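Local coordinates for protein hydroquinone dioxygenase large subunit (Pseudomonas sp., PDB 4ZXA) that probably catalyses the iron(II)-dependent ring cleavage of hydroquinone with dioxygen, as the large subunit of the two-subunit cupin enzyme PnpCD, at residues A25-R30 / R41-A46; L34-L39 / V114-N119; I61-F66 / S152-K157. All blocks are in the same frame, centred on the assembly; numbering follows the deposited sequence.

Contact 1: A25-R30 / R41-A46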
loop_
_atom_site.group_PDB
_atom_site.type_symbol
_atom_site.label_atom_id
_atom_site.label_comp_id
_atom_site.label_asym_id
_atom_site.label_seq_id
_atom_site.Cartn_x
_atom_site.Cartn_y
_atom_site.Cartn_z
ATOM N N ALA E 25 20.634 17.603 6.133
ATOM C CA ALA E 25 21.356 17.512 7.406
ATOM C C ALA E 25 20.885 16.374 8.319
ATOM O O ALA E 25 21.698 15.702 8.966
ATOM C CB ALA E 25 21.299 18.847 8.155
ATOM N N VAL E 26 19.578 16.155 8.374
ATOM C CA VAL E 26 19.040 15.111 9.239
ATOM C C VAL E 26 18.934 13.756 8.534
ATOM O O VAL E 26 19.475 12.754 9.019
ATOM C CB VAL E 26 17.661 15.506 9.813
ATOM C CG1 VAL E 26 17.211 14.499 10.867
ATOM C CG2 VAL E 26 17.708 16.914 10.398
ATOM N N THR E 27 18.249 13.733 7.387
ATOM C CA THR E 27 17.877 12.473 6.756
ATOM C C THR E 27 19.026 11.849 5.997
ATOM O O THR E 27 19.120 10.624 5.910
ATOM C CB THR E 27 16.679 12.623 5.803
ATOM O OG1 THR E 27 17.092 13.299 4.612
ATOM C CG2 THR E 27 15.555 13.402 6.473
ATOM N N GLY E 28 19.899 12.690 5.446
ATOM C CA GLY E 28 21.050 12.208 4.697
ATOM C C GLY E 28 20.775 12.068 3.210
ATOM O O GLY E 28 21.636 11.616 2.450
ATOM N N TYR E 29 19.576 12.458 2.785
ATOM C CA TYR E 29 19.190 12.304 1.389
ATOM C C TYR E 29 19.168 13.641 0.658
ATOM O O TYR E 29 18.965 14.684 1.262
ATOM C CB TYR E 29 17.805 11.653 1.262
ATOM C CG TYR E 29 17.644 10.293 1.924
ATOM C CD1 TYR E 29 18.315 9.174 1.442
ATOM C CD2 TYR E 29 16.786 10.120 3.006
ATOM C CE1 TYR E 29 18.156 7.929 2.035
ATOM C CE2 TYR E 29 16.623 8.878 3.602
ATOM C CZ TYR E 29 17.312 7.791 3.110
ATOM O OH TYR E 29 17.161 6.560 3.706
ATOM N N ARG E 30 19.346 13.583 -0.654
ATOM C CA ARG E 30 19.240 14.746 -1.521
ATOM C C ARG E 30 17.829 14.885 -2.082
ATOM O O ARG E 30 17.206 13.903 -2.456
ATOM C CB ARG E 30 20.188 14.583 -2.711
ATOM C CG ARG E 30 21.631 14.285 -2.367
ATOM C CD ARG E 30 22.436 14.075 -3.643
ATOM N NE ARG E 30 23.855 13.896 -3.363
ATOM C CZ ARG E 30 24.714 14.902 -3.252
ATOM N NH1 ARG E 30 24.290 16.150 -3.399
ATOM N NH2 ARG E 30 25.993 14.666 -2.997
ATOM N N ARG E 41 12.841 12.632 -0.128
ATOM C CA ARG E 41 12.444 11.506 0.700
ATOM C C ARG E 41 12.929 11.689 2.129
ATOM O O ARG E 41 13.939 12.336 2.373
ATOM C CB ARG E 41 12.980 10.195 0.123
ATOM C CG ARG E 41 14.390 9.855 0.555
ATOM C CD ARG E 41 14.607 8.357 0.617
ATOM N NE ARG E 41 14.053 7.772 1.832
ATOM C CZ ARG E 41 14.171 6.493 2.169
ATOM N NH1 ARG E 41 14.824 5.655 1.385
ATOM N NH2 ARG E 41 13.634 6.053 3.294
ATOM N N ASP E 42 12.195 11.115 3.072
ATOM C CA ASP E 42 12.622 11.105 4.460
ATOM C C ASP E 42 12.780 9.668 4.935
ATOM O O ASP E 42 13.079 8.780 4.149
ATOM C CB ASP E 42 11.647 11.877 5.351
ATOM C CG ASP E 42 10.235 11.364 5.248
ATOM O OD1 ASP E 42 10.054 10.200 4.855
ATOM O OD2 ASP E 42 9.305 12.126 5.565
ATOM N N GLU E 43 12.582 9.444 6.225
ATOM C CA GLU E 43 12.792 8.127 6.805
ATOM C C GLU E 43 11.732 7.111 6.380
ATOM O O GLU E 43 11.975 5.909 6.407
ATOM C CB GLU E 43 12.862 8.225 8.329
ATOM C CG GLU E 43 14.090 8.955 8.848
ATOM C CD GLU E 43 13.886 10.452 8.963
ATOM O OE1 GLU E 43 12.858 10.955 8.475
ATOM O OE2 GLU E 43 14.755 11.129 9.541
ATOM N N TYR E 44 10.562 7.596 5.986
ATOM C CA TYR E 44 9.467 6.708 5.596
ATOM C C TYR E 44 8.886 6.958 4.196
ATOM O O TYR E 44 8.392 6.028 3.560
ATOM C CB TYR E 44 8.321 6.799 6.608
ATOM C CG TYR E 44 8.475 5.933 7.840
ATOM C CD1 TYR E 44 8.547 6.499 9.108
ATOM C CD2 TYR E 44 8.541 4.555 7.738
ATOM C CE1 TYR E 44 8.670 5.717 10.229
ATOM C CE2 TYR E 44 8.666 3.762 8.858
ATOM C CZ TYR E 44 8.732 4.345 10.105
ATOM O OH TYR E 44 8.864 3.552 11.229
ATOM N N PHE E 45 8.917 8.202 3.721
ATOM C CA PHE E 45 8.195 8.537 2.497
ATOM C C PHE E 45 9.008 9.238 1.420
ATOM O O PHE E 45 9.834 10.108 1.699
ATOM C CB PHE E 45 6.974 9.401 2.810
ATOM C CG PHE E 45 6.190 8.940 4.004
ATOM C CD1 PHE E 45 5.412 7.793 3.940
ATOM C CD2 PHE E 45 6.219 9.660 5.190
ATOM C CE1 PHE E 45 4.686 7.356 5.039
ATOM C CE2 PHE E 45 5.488 9.235 6.296
ATOM C CZ PHE E 45 4.723 8.079 6.224
ATOM N N ALA E 46 8.749 8.857 0.175
ATOM C CA ALA E 46 9.058 9.723 -0.949
ATOM C C ALA E 46 7.982 10.800 -0.986
ATOM O O ALA E 46 6.807 10.539 -0.698
ATOM C CB ALA E 46 9.064 8.936 -2.250
HETATM O O HOH W 1 15.272 14.693 3.380
#
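Arg41 lies across one face of the Tyr29 ring. Its CB leads to CG, which stands 3.4 Å from Tyr29 CD2; a chi1 of 86° sets CG between the backbone N and the carbonyl carbon, over the phenol. CD follows, 3.5 Å from the ring centroid and almost on the ring normal, a CH-pi contact. The chain then bends at chi3 (-79°), which leaves the guanidinium nearly parallel to the ring, the planes 9° apart. NE stands 3.3 Å from Tyr29 CE2, and Arg41 CZ 3.4 Å from Tyr29 OH. NH1, beside that hydroxyl at too poor an angle to bond, is weakly hydrogen-bonded to Trp136 O. NE and NH2 both hold Asp42 O, side-on and in the carbonyl plane. NH2 also bonds to Ala153 O, and Tyr29 OH to Gly155 O. The contact ties the loop between strands 19-20 and 32-34 to the end of strand 37-41 and the turn that leads to 45-52. There Asp42 OD1 accepts from Tyr44 N (an Asx turn) and Phe45 N (an Asx motif), while Asp42 OD2 reaches Thr308 of the second subunit. Thr27 OG1 closes an ST turn on Tyr29 N and is bridged by a water to Arg41 O.

Contact 2: L34-L39 / V114-N119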
loop_
_atom_site.group_PDB
_atom_site.type_symbol
_atom_site.label_atom_id
_atom_site.label_comp_id
_atom_site.label_asym_id
_atom_site.label_seq_id
_atom_site.Cartn_x
_atom_site.Cartn_y
_atom_site.Cartn_z
ATOM N N LEU E 34 12.924 18.380 -11.088
ATOM C CA LEU E 34 12.724 17.969 -12.465
ATOM C C LEU E 34 11.631 18.864 -12.981
ATOM O O LEU E 34 10.481 18.734 -12.573
ATOM C CB LEU E 34 12.309 16.499 -12.531
ATOM C CG LEU E 34 12.105 15.875 -13.910
ATOM C CD1 LEU E 34 13.330 16.108 -14.784
ATOM C CD2 LEU E 34 11.819 14.384 -13.781
ATOM N N GLY E 35 11.992 19.801 -13.854
ATOM C CA GLY E 35 11.066 20.837 -14.263
ATOM C C GLY E 35 10.426 21.375 -13.007
ATOM O O GLY E 35 11.115 21.767 -12.074
ATOM N N ALA E 36 9.106 21.359 -12.952
ATOM C CA ALA E 36 8.410 21.983 -11.838
ATOM C C ALA E 36 8.168 21.032 -10.677
ATOM O O ALA E 36 7.549 21.428 -9.684
ATOM C CB ALA E 36 7.090 22.604 -12.309
ATOM N N PHE E 37 8.643 19.791 -10.800
ATOM C CA PHE E 37 8.464 18.791 -9.745
ATOM C C PHE E 37 9.607 18.853 -8.744
ATOM O O PHE E 37 10.756 19.039 -9.115
ATOM C CB PHE E 37 8.415 17.356 -10.318
ATOM C CG PHE E 37 7.145 17.020 -11.033
ATOM C CD1 PHE E 37 6.010 16.694 -10.332
ATOM C CD2 PHE E 37 7.092 17.012 -12.412
ATOM C CE1 PHE E 37 4.833 16.377 -10.989
ATOM C CE2 PHE E 37 5.924 16.701 -13.068
ATOM C CZ PHE E 37 4.793 16.383 -12.351
ATOM N N GLU E 38 9.294 18.653 -7.476
ATOM C CA GLU E 38 10.325 18.460 -6.480
ATOM C C GLU E 38 10.184 17.086 -5.858
ATOM O O GLU E 38 9.132 16.739 -5.313
ATOM C CB GLU E 38 10.230 19.511 -5.383
ATOM C CG GLU E 38 11.556 20.157 -5.069
ATOM C CD GLU E 38 11.837 20.239 -3.587
ATOM O OE1 GLU E 38 11.217 19.473 -2.809
ATOM O OE2 GLU E 38 12.686 21.076 -3.202
ATOM N N LEU E 39 11.254 16.308 -5.942
ATOM C CA LEU E 39 11.281 14.988 -5.342
ATOM C C LEU E 39 12.233 14.908 -4.135
ATOM O O LEU E 39 13.445 15.130 -4.272
ATOM C CB LEU E 39 11.667 13.951 -6.400
ATOM C CG LEU E 39 10.731 13.977 -7.607
ATOM C CD1 LEU E 39 11.282 14.861 -8.706
ATOM C CD2 LEU E 39 10.499 12.555 -8.115
ATOM N N VAL E 114 -6.275 20.059 -9.564
ATOM C CA VAL E 114 -5.076 20.104 -8.729
ATOM C C VAL E 114 -3.958 19.225 -9.291
ATOM O O VAL E 114 -2.931 19.005 -8.645
ATOM C CB VAL E 114 -5.353 19.652 -7.288
ATOM C CG1 VAL E 114 -6.444 20.504 -6.663
ATOM C CG2 VAL E 114 -5.732 18.186 -7.260
ATOM N N ASN E 115 -4.168 18.714 -10.494
ATOM C CA ASN E 115 -3.178 17.880 -11.139
ATOM C C ASN E 115 -2.131 18.720 -11.866
ATOM O O ASN E 115 -2.347 19.888 -12.160
ATOM C CB ASN E 115 -3.873 16.972 -12.144
ATOM C CG ASN E 115 -4.734 17.750 -13.126
ATOM O OD1 ASN E 115 -5.704 18.410 -12.738
ATOM N ND2 ASN E 115 -4.387 17.671 -14.405
ATOM N N TYR E 116 -0.996 18.111 -12.170
ATOM C CA TYR E 116 -0.011 18.739 -13.037
ATOM C C TYR E 116 0.723 17.684 -13.869
ATOM O O TYR E 116 1.038 16.598 -13.372
ATOM C CB TYR E 116 0.979 19.557 -12.206
ATOM C CG TYR E 116 2.124 20.154 -12.991
ATOM C CD1 TYR E 116 1.960 21.319 -13.743
ATOM C CD2 TYR E 116 3.379 19.569 -12.960
ATOM C CE1 TYR E 116 3.028 21.872 -14.454
ATOM C CE2 TYR E 116 4.447 20.111 -13.660
ATOM C CZ TYR E 116 4.270 21.257 -14.409
ATOM O OH TYR E 116 5.350 21.766 -15.099
ATOM N N THR E 117 0.992 18.010 -15.130
ATOM C CA THR E 117 1.795 17.147 -16.001
ATOM C C THR E 117 2.892 17.978 -16.649
ATOM O O THR E 117 2.661 19.140 -16.972
ATOM C CB THR E 117 0.966 16.558 -17.160
ATOM O OG1 THR E 117 -0.301 16.098 -16.679
ATOM C CG2 THR E 117 1.735 15.417 -17.845
ATOM N N GLU E 118 4.072 17.391 -16.845
ATOM C CA GLU E 118 5.146 18.068 -17.569
ATOM C C GLU E 118 5.914 17.080 -18.429
ATOM O O GLU E 118 6.156 15.954 -18.009
ATOM C CB GLU E 118 6.115 18.785 -16.623
ATOM C CG GLU E 118 7.286 19.426 -17.377
ATOM C CD GLU E 118 8.058 20.443 -16.553
ATOM O OE1 GLU E 118 7.679 20.685 -15.382
ATOM O OE2 GLU E 118 9.043 21.010 -17.083
ATOM N N ASN E 119 6.299 17.513 -19.626
ATOM C CA ASN E 119 6.956 16.639 -20.599
ATOM C C ASN E 119 8.473 16.740 -20.526
ATOM O O ASN E 119 9.009 17.800 -20.220
ATOM C CB ASN E 119 6.473 16.972 -22.003
ATOM C CG ASN E 119 6.911 15.948 -23.028
ATOM O OD1 ASN E 119 7.899 16.142 -23.737
ATOM N ND2 ASN E 119 6.174 14.848 -23.116
#
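Glu118 OE1 accepts a hydrogen bond from the backbone N of Ala36, 2.9 Å away and fairly straight at 159°, on the syn side of the carboxylate but tilted 25° from its plane. The Tyr116 hydroxyl donates to the same oxygen from the opposite face of the carboxylate plane, with OH 2.6 Å from Glu118 OE1. One carboxylate oxygen therefore joins the turn to the strand and also fixes the phenol beside it. Next to this polar link the rings of Phe37 and Tyr116 form an offset edge-to-face pair, planes 62° apart, in which the Tyr116 edge is directed at the Phe37 face and CD2 of Tyr116 comes 3.5 Å from Phe37 CZ. The methyl CB of Ala36 rests 3.8 Å from Tyr116 CZ.

Backbone geometry sets these groups in place. Residues 34-37 make a type II' beta turn, the hairpin connection between strands 32-34 and 37-41, closed by Phe37 N to Leu34 O at 2.8 Å. Gly35 has no side chain to collide with the carboxylate, and its CA lies 3.5 Å from Glu118 OE2; its positive phi separately favours glycine. Across the contact, Tyr116 and Glu118 are two apart on strand 116-121, and both have CG anti to the backbone N, which sends them to the turn together. Farther out, Trp50 of strand 45-52 packs on Tyr116, and Leu100 of strand 97-102 on Phe37. The contact thus joins the N-terminal sheet to strand 116-121, outermost within this chain in the second sheet. With two donors on OE1, the Glu118 carboxylate is likely to stay ionised.

Contact 3: I61-F66 / S152-K157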
loop_
_atom_site.group_PDB
_atom_site.type_symbol
_atom_site.label_atom_id
_atom_site.label_comp_id
_atom_site.label_asym_id
_atom_site.label_seq_id
_atom_site.Cartn_x
_atom_site.Cartn_y
_atom_site.Cartn_z
ATOM N N ILE E 61 4.436 8.895 -0.778
ATOM C CA ILE E 61 4.432 7.486 -1.102
ATOM C C ILE E 61 5.495 6.795 -0.248
ATOM O O ILE E 61 6.642 7.235 -0.214
ATOM C CB ILE E 61 4.727 7.259 -2.595
ATOM C CG1 ILE E 61 3.732 8.040 -3.453
ATOM C CG2 ILE E 61 4.700 5.788 -2.929
ATOM C CD1 ILE E 61 4.080 8.045 -4.930
ATOM N N PRO E 62 5.113 5.720 0.456
ATOM C CA PRO E 62 6.060 4.923 1.258
ATOM C C PRO E 62 7.303 4.586 0.428
ATOM O O PRO E 62 7.163 4.177 -0.725
ATOM C CB PRO E 62 5.281 3.642 1.555
ATOM C CG PRO E 62 3.830 4.071 1.491
ATOM C CD PRO E 62 3.768 5.122 0.412
ATOM N N ALA E 63 8.486 4.743 1.019
ATOM C CA ALA E 63 9.747 4.720 0.286
ATOM C C ALA E 63 10.013 3.407 -0.426
ATOM O O ALA E 63 10.595 3.396 -1.515
ATOM C CB ALA E 63 10.911 5.061 1.219
ATOM N N ASP E 64 9.620 2.295 0.187
ATOM C CA ASP E 64 9.817 1.021 -0.491
ATOM C C ASP E 64 8.921 0.916 -1.731
ATOM O O ASP E 64 9.396 0.567 -2.802
ATOM C CB ASP E 64 9.659 -0.185 0.445
ATOM C CG ASP E 64 8.306 -0.231 1.136
ATOM O OD1 ASP E 64 7.571 0.783 1.108
ATOM O OD2 ASP E 64 7.988 -1.296 1.729
ATOM N N ILE E 65 7.642 1.251 -1.593
ATOM C CA ILE E 65 6.725 1.259 -2.732
ATOM C C ILE E 65 7.262 2.149 -3.854
ATOM O O ILE E 65 7.326 1.728 -5.023
ATOM C CB ILE E 65 5.292 1.660 -2.293
ATOM C CG1 ILE E 65 4.742 0.592 -1.339
ATOM C CG2 ILE E 65 4.370 1.839 -3.473
ATOM C CD1 ILE E 65 3.355 0.878 -0.841
ATOM N N PHE E 66 7.690 3.356 -3.481
ATOM C CA PHE E 66 8.234 4.311 -4.440
ATOM C C PHE E 66 9.446 3.776 -5.180
ATOM O O PHE E 66 9.515 3.875 -6.405
ATOM C CB PHE E 66 8.624 5.620 -3.761
ATOM C CG PHE E 66 9.020 6.695 -4.723
ATOM C CD1 PHE E 66 10.346 6.868 -5.087
ATOM C CD2 PHE E 66 8.062 7.536 -5.268
ATOM C CE1 PHE E 66 10.720 7.871 -5.987
ATOM C CE2 PHE E 66 8.424 8.550 -6.169
ATOM C CZ PHE E 66 9.752 8.717 -6.522
ATOM N N SER E 152 15.044 -3.392 4.638
ATOM C CA SER E 152 14.166 -2.235 4.700
ATOM C C SER E 152 14.653 -1.076 3.831
ATOM O O SER E 152 15.857 -0.841 3.716
ATOM C CB SER E 152 14.045 -1.764 6.154
ATOM O OG SER E 152 13.178 -0.644 6.276
ATOM N N ALA E 153 13.718 -0.338 3.232
ATOM C CA ALA E 153 14.080 0.905 2.556
ATOM C C ALA E 153 13.965 2.082 3.515
ATOM O O ALA E 153 14.207 3.233 3.128
ATOM C CB ALA E 153 13.199 1.136 1.345
ATOM N N PHE E 154 13.584 1.789 4.759
ATOM C CA PHE E 154 13.261 2.843 5.714
ATOM C C PHE E 154 14.477 3.330 6.510
ATOM O O PHE E 154 15.447 2.595 6.709
ATOM C CB PHE E 154 12.151 2.389 6.662
ATOM C CG PHE E 154 10.829 2.167 5.985
ATOM C CD1 PHE E 154 10.384 3.025 4.986
ATOM C CD2 PHE E 154 10.025 1.098 6.350
ATOM C CE1 PHE E 154 9.146 2.822 4.367
ATOM C CE2 PHE E 154 8.796 0.883 5.731
ATOM C CZ PHE E 154 8.353 1.752 4.741
ATOM N N GLY E 155 14.417 4.586 6.938
ATOM C CA GLY E 155 15.417 5.146 7.828
ATOM C C GLY E 155 16.226 6.230 7.144
ATOM O O GLY E 155 15.842 6.743 6.092
ATOM N N ARG E 156 17.361 6.572 7.732
ATOM C CA ARG E 156 18.200 7.605 7.166
ATOM C C ARG E 156 19.179 7.027 6.140
ATOM O O ARG E 156 19.398 5.810 6.084
ATOM C CB ARG E 156 18.895 8.369 8.295
ATOM C CG ARG E 156 17.877 9.031 9.200
ATOM C CD ARG E 156 18.494 9.773 10.369
ATOM N NE ARG E 156 17.472 10.488 11.133
ATOM C CZ ARG E 156 17.660 10.972 12.357
ATOM N NH1 ARG E 156 18.835 10.816 12.960
ATOM N NH2 ARG E 156 16.673 11.607 12.977
ATOM N N LYS E 157 19.730 7.893 5.298
ATOM C CA LYS E 157 20.647 7.427 4.270
ATOM C C LYS E 157 21.677 6.495 4.876
ATOM O O LYS E 157 22.177 6.732 5.974
ATOM C CB LYS E 157 21.338 8.596 3.581
ATOM C CG LYS E 157 22.452 8.159 2.645
ATOM C CD LYS E 157 21.933 7.418 1.429
ATOM C CE LYS E 157 23.090 7.109 0.501
ATOM N NZ LYS E 157 22.692 6.906 -0.898
#
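The Phe154 ring turns its edge to the start of helix 63-75: Ala63 N lies near the ring plane, 3.9 Å from Phe154 CE1. The Asp64 carboxylate approaches the same ring obliquely, its plane 54° from that of the ring and OD1 3.8 Å from Phe154 CZ. The ring also meets Tyr44 edge-to-face, and Phe250 of the second subunit. Beside it the Ala153 methyl packs against the Asp64 backbone, CB 3.8 Å from Asp64 CA. Asp64 holds its CG between its own backbone N and carbonyl carbon (chi1 57°), and this brings OD1 to Ile65 N, which meets it from above the carboxylate plane in a bent bond. Replacing Asp64 with alanine removes the carboxylate and is likely to leave Ile65 N without this acceptor and a gap beside Phe154 CZ. Pro62 occupies the N-cap position. The contact fastens the loop after helix 122-136 to the junction of strand 55-62 and helix 63-75. An ST turn, Ser152 OG accepting from Phe154 N, shapes that loop. No hydrogen bond crosses between the segments: they meet through methyl, ring, carboxylate and backbone surfaces, and the Asp64 carboxylate, close to the helix N-terminus, is likely to be favoured in its charged form.

In the fold
All three contacts belong to the N-terminal family region, and each has one segment at its antiparallel sheet, whose strands follow one another in chain order. Contacts 1 and 3 lie close, their centres about 9 Å apart; they meet where Ala46 N bonds to Ile61 O between neighbouring strands 45-52 and 55-62. The centre of contact 2 is about 20 Å from that of contact 1 and about 21 Å from that of contact 3. Along the chain contact 1 closes before contact 3 opens, while contact 2 crosses both. Contacts 1 and 3 touch the second subunit, whereas contact 2 reaches the second sheet, which also carries cadmium ligand His303; the first sheet thus borders both.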